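Local coordinates for ACYL carrier protein ACPA (Mycobacterium tuberculosis, PDB 2CGQ), which is a putative acyl carrier protein that probably carries acyl chains on a phosphopantetheine arm, at residues Asn32-Arg37 and Ile66-Asp71; Thr41-Thr46 and Asp53-Asp58. All coordinates share one frame; numbering follows the deposited sequence. Where two conformers were deposited one is given.

Contact 1. Residues Asn32-Arg37 and Ile66-Asp71; sequences NATIQR and ITELED
Glu68 OE1 is gripped from two directions, by Arg37 NE at 2.7 Å and by water 1, which donates to it over 2.5 Å. These bonds join helix 27-39 to helix 59-73, two long helices of the four-helix acyl carrier bundle. The helices run roughly antiparallel, their segment axes 10.6 Å apart at an angle of 138°. The other carboxylate oxygen, Glu68 OE2, meets Arg37 NH2 at 2.9 Å, which makes the salt bridge two-pronged. The fit is imperfect: the guanidinium and carboxylate planes are turned 45° against each other, and both N-H bonds are bent and weak. Glu68 was also modelled in a second conformer, so the permanence of the bridge is uncertain, and it lies at the exposed margin of the interface.

Beside the charged pair the contact is apolar. In Thr34 a chi1 of -66° sets OG1 beside the backbone N and leaves CG2 anti to it, which sends the methyl across the gap to meet Glu68 CG at 3.7 Å. The same methyl also reaches Leu69 CD2, and Leu69 carries the apolar layer on to Val91 and Val95 of helix 88-96. The aliphatic part of Glu68 thus packs on Thr34 while its charged end reaches the arginine.

The buried hydroxyl of Thr34 has two acceptors within hydrogen-bonding range, Glu72 OE2, its strongest partner, and Ala30 O, which must share its one hydrogen. Water 1 bridges the two helices by donating both its hydrogens, one to Glu68 OE1 and the other to Thr34 OG1 at 2.6 Å.

Contact 2. Residues Thr41-Thr46 and Asp53-Asp58; sequences TDRGIT and DDLGFD
Arg43 reaches across to the backbone of the 53-58 segment, where the polar contacts of this pair of loop segments are made. Its NH2 gives a weak, bent bond to Asp54 O at 3.0 Å and also donates to water 2 at 3.2 Å, which donates in turn to Leu55 O. One terminal nitrogen therefore serves two successive carbonyls, one directly and one through solvent. On its own side, the backbone N of Arg43 bonds Thr41 OG1 at 3.0 Å, closing an ST turn. Asp54 directs OD2 to Val50 N within the loop.

The van der Waals contacts centre on Leu55 CD2. This methyl lies over a face of the Arg43 guanidinium, offset toward its rim and 3.8 Å from NE; the bend of the arginine at chi3 (-70°) helps turn that face to the methyl. Ile45 CD1 makes an apolar contact with the same Leu55 CD2 at 4.0 Å, and Gln49 touches both Arg43 and Leu55.

Both segments belong to the long linker that carrier proteins have before the helix of the phosphopantetheine site. Asp58 caps the start of helix 59-73 through OD1 to Lys61 N, and the serine that follows it is probably the attachment point. Ile45 also touches Asn32, Ile35 and Gln36 of helix 27-39, while Ile45 and Leu55 both touch Val88 at the start of helix 88-96.

Contact 1 joins two helices of the bundle near the centre of the chain, whereas contact 2 folds the linker between those same helices upon itself, nearer the periphery. Along the chain, contact 2 is nested within the loop that contact 1 closes. Each pairs an exposed arginine with apolar packing, but Arg37 meets a carboxylate and Arg43 a backbone carbonyl. The two also touch: Gln36 NE2 probably bonds Arg43 O at 2.9 Å, and Gln36 O probably accepts from Thr41 N at 3.2 Å. Leu69 and Leu55 extend the two apolar layers to different parts of helix 88-96.

Contact 1. Residues Asn32-Arg37 and Ile66-Asp71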
loop_
_atom_site.group_PDB
_atom_site.type_symbol
_atom_site.label_atom_id
_atom_site.label_comp_id
_atom_site.label_asym_id
_atom_site.label_seq_id
_atom_site.Cartn_x
_atom_site.Cartn_y
_atom_site.Cartn_z
ATOM N N ASN A 32 -3.790 5.471 2.497
ATOM C CA ASN A 32 -3.711 6.456 1.410
ATOM C C ASN A 32 -2.646 7.478 1.680
ATOM O O ASN A 32 -1.862 7.811 0.787
ATOM C CB ASN A 32 -5.042 7.174 1.193
ATOM C CG ASN A 32 -6.130 6.263 0.726
ATOM O OD1 ASN A 32 -5.883 5.124 0.255
ATOM N ND2 ASN A 32 -7.364 6.759 0.813
ATOM N N ALA A 33 -2.600 7.981 2.911
ATOM C CA ALA A 33 -1.565 8.971 3.298
ATOM C C ALA A 33 -0.152 8.393 3.104
ATOM O O ALA A 33 0.721 9.110 2.616
ATOM C CB ALA A 33 -1.762 9.402 4.727
ATOM N N THR A 34 0.056 7.124 3.475
ATOM C CA THR A 34 1.375 6.475 3.328
ATOM C C THR A 34 1.716 6.345 1.843
ATOM O O THR A 34 2.854 6.622 1.393
ATOM C CB THR A 34 1.355 5.113 4.061
ATOM O OG1 THR A 34 1.202 5.397 5.492
ATOM C CG2 THR A 34 2.634 4.292 3.790
ATOM N N ILE A 35 0.738 5.886 1.066
ATOM C CA ILE A 35 0.903 5.839 -0.388
ATOM C C ILE A 35 1.291 7.212 -0.960
ATOM O O ILE A 35 2.225 7.354 -1.734
ATOM C CB ILE A 35 -0.375 5.293 -1.058
ATOM C CG1 ILE A 35 -0.485 3.785 -0.771
ATOM C CG2 ILE A 35 -0.318 5.599 -2.540
ATOM C CD1 ILE A 35 -1.864 3.115 -1.237
ATOM N N GLN A 36 0.557 8.242 -0.563
ATOM C CA GLN A 36 0.896 9.594 -0.991
ATOM C C GLN A 36 2.273 10.062 -0.551
ATOM O O GLN A 36 2.962 10.744 -1.322
ATOM C CB GLN A 36 -0.177 10.567 -0.532
ATOM C CG GLN A 36 -1.520 10.368 -1.241
ATOM C CD GLN A 36 -2.611 11.204 -0.640
ATOM O OE1 GLN A 36 -2.597 11.445 0.570
ATOM N NE2 GLN A 36 -3.561 11.682 -1.477
ATOM N N ARG A 37 2.668 9.738 0.682
ATOM C CA ARG A 37 3.973 10.146 1.189
ATOM C C ARG A 37 5.078 9.505 0.314
ATOM O O ARG A 37 5.995 10.177 -0.156
ATOM C CB ARG A 37 4.080 9.694 2.647
ATOM C CG ARG A 37 4.828 10.486 3.631
ATOM C CD ARG A 37 5.375 9.585 4.766
ATOM N NE ARG A 37 6.174 8.494 4.160
ATOM C CZ ARG A 37 7.476 8.565 3.840
ATOM N NH1 ARG A 37 8.163 9.634 4.101
ATOM N NH2 ARG A 37 8.049 7.558 3.168
ATOM N N ILE A 66 5.348 -1.757 1.598
ATOM C CA ILE A 66 5.161 -2.934 2.490
ATOM C C ILE A 66 5.825 -2.693 3.859
ATOM O O ILE A 66 5.229 -2.845 4.909
ATOM C CB ILE A 66 5.667 -4.226 1.849
ATOM C CG1 ILE A 66 4.892 -4.531 0.514
ATOM C CG2 ILE A 66 5.520 -5.390 2.813
ATOM C CD1 ILE A 66 3.359 -4.537 0.622
ATOM N N THR A 67 7.073 -2.283 3.849
ATOM C CA THR A 67 7.826 -2.100 5.062
ATOM C C THR A 67 7.276 -0.913 5.900
ATOM O O THR A 67 7.166 -1.005 7.145
ATOM C CB THR A 67 9.330 -2.011 4.766
ATOM O OG1 THR A 67 9.626 -0.883 3.920
ATOM C CG2 THR A 67 9.859 -3.310 4.137
ATOM N N GLU A 68 6.963 0.224 5.238
ATOM C CA GLU A 68 6.300 1.333 5.952
ATOM C C GLU A 68 5.017 0.891 6.673
ATOM O O GLU A 68 4.761 1.314 7.807
ATOM C CB GLU A 68 6.054 2.546 5.037
ATOM C CG GLU A 68 5.687 3.829 5.789
ATOM C CD GLU A 68 6.025 5.142 5.059
ATOM O OE1 GLU A 68 5.388 6.181 5.376
ATOM O OE2 GLU A 68 6.937 5.132 4.198
ATOM N N LEU A 69 4.158 0.137 5.999
ATOM C CA LEU A 69 2.939 -0.348 6.604
ATOM C C LEU A 69 3.193 -1.341 7.723
ATOM O O LEU A 69 2.568 -1.254 8.802
ATOM C CB LEU A 69 2.047 -1.000 5.553
ATOM C CG LEU A 69 1.480 -0.043 4.488
ATOM C CD1 LEU A 69 0.743 -0.881 3.464
ATOM C CD2 LEU A 69 0.618 0.956 5.088
ATOM N N GLU A 70 4.177 -2.228 7.528
ATOM C CA GLU A 70 4.549 -3.112 8.654
ATOM C C GLU A 70 4.973 -2.314 9.893
ATOM O O GLU A 70 4.551 -2.584 11.030
ATOM C CB GLU A 70 5.715 -4.037 8.233
ATOM C CG GLU A 70 5.286 -5.103 7.198
ATOM C CD GLU A 70 6.402 -6.123 6.892
ATOM O OE1 GLU A 70 7.600 -5.705 6.864
ATOM O OE2 GLU A 70 6.087 -7.331 6.647
ATOM N N ASP A 71 5.770 -1.278 9.677
ATOM C CA ASP A 71 6.187 -0.459 10.799
ATOM C C ASP A 71 5.048 0.407 11.359
ATOM O O ASP A 71 4.980 0.636 12.569
ATOM C CB ASP A 71 7.352 0.453 10.381
ATOM C CG ASP A 71 8.701 -0.287 10.322
ATOM O OD1 ASP A 71 8.864 -1.263 11.097
ATOM O OD2 ASP A 71 9.595 0.137 9.541
HETATM O O HOH W 1 3.319 6.280 6.747
#

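Contact 2. Residues Thr41-Thr46 and Asp53-Asp58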
loop_
_atom_site.group_PDB
_atom_site.type_symbol
_atom_site.label_atom_id
_atom_site.label_comp_id
_atom_site.label_asym_id
_atom_site.label_seq_id
_atom_site.Cartn_x
_atom_site.Cartn_y
_atom_site.Cartn_z
ATOM N N THR A 41 2.798 12.615 -3.898
ATOM C CA THR A 41 1.669 13.135 -4.680
ATOM C C THR A 41 0.524 13.507 -3.761
ATOM O O THR A 41 0.464 13.038 -2.633
ATOM C CB THR A 41 1.211 12.109 -5.710
ATOM O OG1 THR A 41 0.147 12.649 -6.487
ATOM C CG2 THR A 41 0.696 10.846 -5.045
ATOM N N ASP A 42 -0.344 14.389 -4.230
ATOM C CA ASP A 42 -1.583 14.722 -3.515
ATOM C C ASP A 42 -2.784 14.192 -4.273
ATOM O O ASP A 42 -3.942 14.485 -3.912
ATOM C CB ASP A 42 -1.724 16.233 -3.329
ATOM C CG ASP A 42 -1.644 17.002 -4.651
ATOM O OD1 ASP A 42 -1.685 18.268 -4.633
ATOM O OD2 ASP A 42 -1.487 16.346 -5.710
ATOM N N ARG A 43 -2.532 13.438 -5.344
ATOM C CA ARG A 43 -3.630 12.853 -6.084
ATOM C C ARG A 43 -4.470 11.954 -5.197
ATOM O O ARG A 43 -3.953 11.290 -4.288
ATOM C CB ARG A 43 -3.117 12.069 -7.288
ATOM C CG ARG A 43 -2.387 10.836 -6.991
ATOM C CD ARG A 43 -1.780 10.234 -8.291
ATOM N NE ARG A 43 -2.828 9.698 -9.178
ATOM C CZ ARG A 43 -2.568 9.031 -10.310
ATOM N NH1 ARG A 43 -3.561 8.548 -11.046
ATOM N NH2 ARG A 43 -1.312 8.816 -10.694
ATOM N N GLY A 44 -5.763 11.914 -5.475
ATOM C CA GLY A 44 -6.650 11.026 -4.764
ATOM C C GLY A 44 -6.307 9.555 -5.001
ATOM O O GLY A 44 -5.937 9.139 -6.115
ATOM N N ILE A 45 -6.437 8.762 -3.941
ATOM C CA ILE A 45 -6.132 7.318 -3.982
ATOM C C ILE A 45 -7.405 6.512 -3.832
ATOM O O ILE A 45 -8.142 6.741 -2.895
ATOM C CB ILE A 45 -5.159 6.933 -2.816
ATOM C CG1 ILE A 45 -3.879 7.801 -2.841
ATOM C CG2 ILE A 45 -4.810 5.478 -2.878
ATOM C CD1 ILE A 45 -3.066 7.763 -4.134
ATOM N N THR A 46 -7.661 5.567 -4.733
ATOM C CA THR A 46 -8.871 4.748 -4.684
ATOM C C THR A 46 -8.550 3.280 -4.851
ATOM O O THR A 46 -7.550 2.930 -5.461
ATOM C CB THR A 46 -9.887 5.201 -5.778
ATOM O OG1 THR A 46 -9.254 5.176 -7.085
ATOM C CG2 THR A 46 -10.358 6.603 -5.445
ATOM N N ASP A 53 0.569 0.398 -12.774
ATOM C CA ASP A 53 0.070 1.016 -14.009
ATOM C C ASP A 53 -0.549 2.381 -13.800
ATOM O O ASP A 53 -0.391 3.282 -14.642
ATOM C CB ASP A 53 -0.981 0.170 -14.703
ATOM C CG ASP A 53 -0.560 -1.270 -14.948
ATOM O OD1 ASP A 53 0.465 -1.746 -14.382
ATOM O OD2 ASP A 53 -1.371 -1.961 -15.641
ATOM N N ASP A 54 -1.267 2.549 -12.691
ATOM C CA ASP A 54 -1.962 3.806 -12.395
ATOM C C ASP A 54 -1.186 4.809 -11.555
ATOM O O ASP A 54 -1.245 6.003 -11.831
ATOM C CB ASP A 54 -3.329 3.536 -11.741
ATOM C CG ASP A 54 -4.300 2.814 -12.682
ATOM O OD1 ASP A 54 -4.316 3.115 -13.902
ATOM O OD2 ASP A 54 -5.085 1.965 -12.219
ATOM N N LEU A 55 -0.500 4.329 -10.517
ATOM C CA LEU A 55 0.158 5.203 -9.532
ATOM C C LEU A 55 1.663 5.359 -9.708
ATOM O O LEU A 55 2.280 6.237 -9.071
ATOM C CB LEU A 55 -0.160 4.731 -8.119
ATOM C CG LEU A 55 -1.627 4.840 -7.747
ATOM C CD1 LEU A 55 -1.885 4.245 -6.396
ATOM C CD2 LEU A 55 -2.042 6.308 -7.722
ATOM N N GLY A 56 2.231 4.504 -10.553
ATOM C CA GLY A 56 3.632 4.506 -10.907
ATOM C C GLY A 56 4.566 3.940 -9.852
ATOM O O GLY A 56 5.740 4.351 -9.748
ATOM N N PHE A 57 4.091 3.013 -9.034
ATOM C CA PHE A 57 4.979 2.268 -8.161
ATOM C C PHE A 57 5.978 1.476 -8.991
ATOM O O PHE A 57 5.658 0.961 -10.055
ATOM C CB PHE A 57 4.229 1.286 -7.230
ATOM C CG PHE A 57 3.675 1.925 -5.986
ATOM C CD1 PHE A 57 2.465 2.567 -5.985
ATOM C CD2 PHE A 57 4.403 1.909 -4.811
ATOM C CE1 PHE A 57 1.976 3.129 -4.817
ATOM C CE2 PHE A 57 3.910 2.469 -3.645
ATOM C CZ PHE A 57 2.766 3.108 -3.639
ATOM N N ASP A 58 7.203 1.401 -8.478
ATOM C CA ASP A 58 8.236 0.557 -9.004
ATOM C C ASP A 58 8.652 -0.388 -7.870
ATOM O O ASP A 58 8.038 -0.404 -6.805
ATOM C CB ASP A 58 9.397 1.408 -9.573
ATOM C CG ASP A 58 10.026 2.330 -8.556
ATOM O OD1 ASP A 58 9.733 2.224 -7.366
ATOM O OD2 ASP A 58 10.886 3.163 -8.940
HETATM O O HOH W 2 1.032 8.554 -8.551
#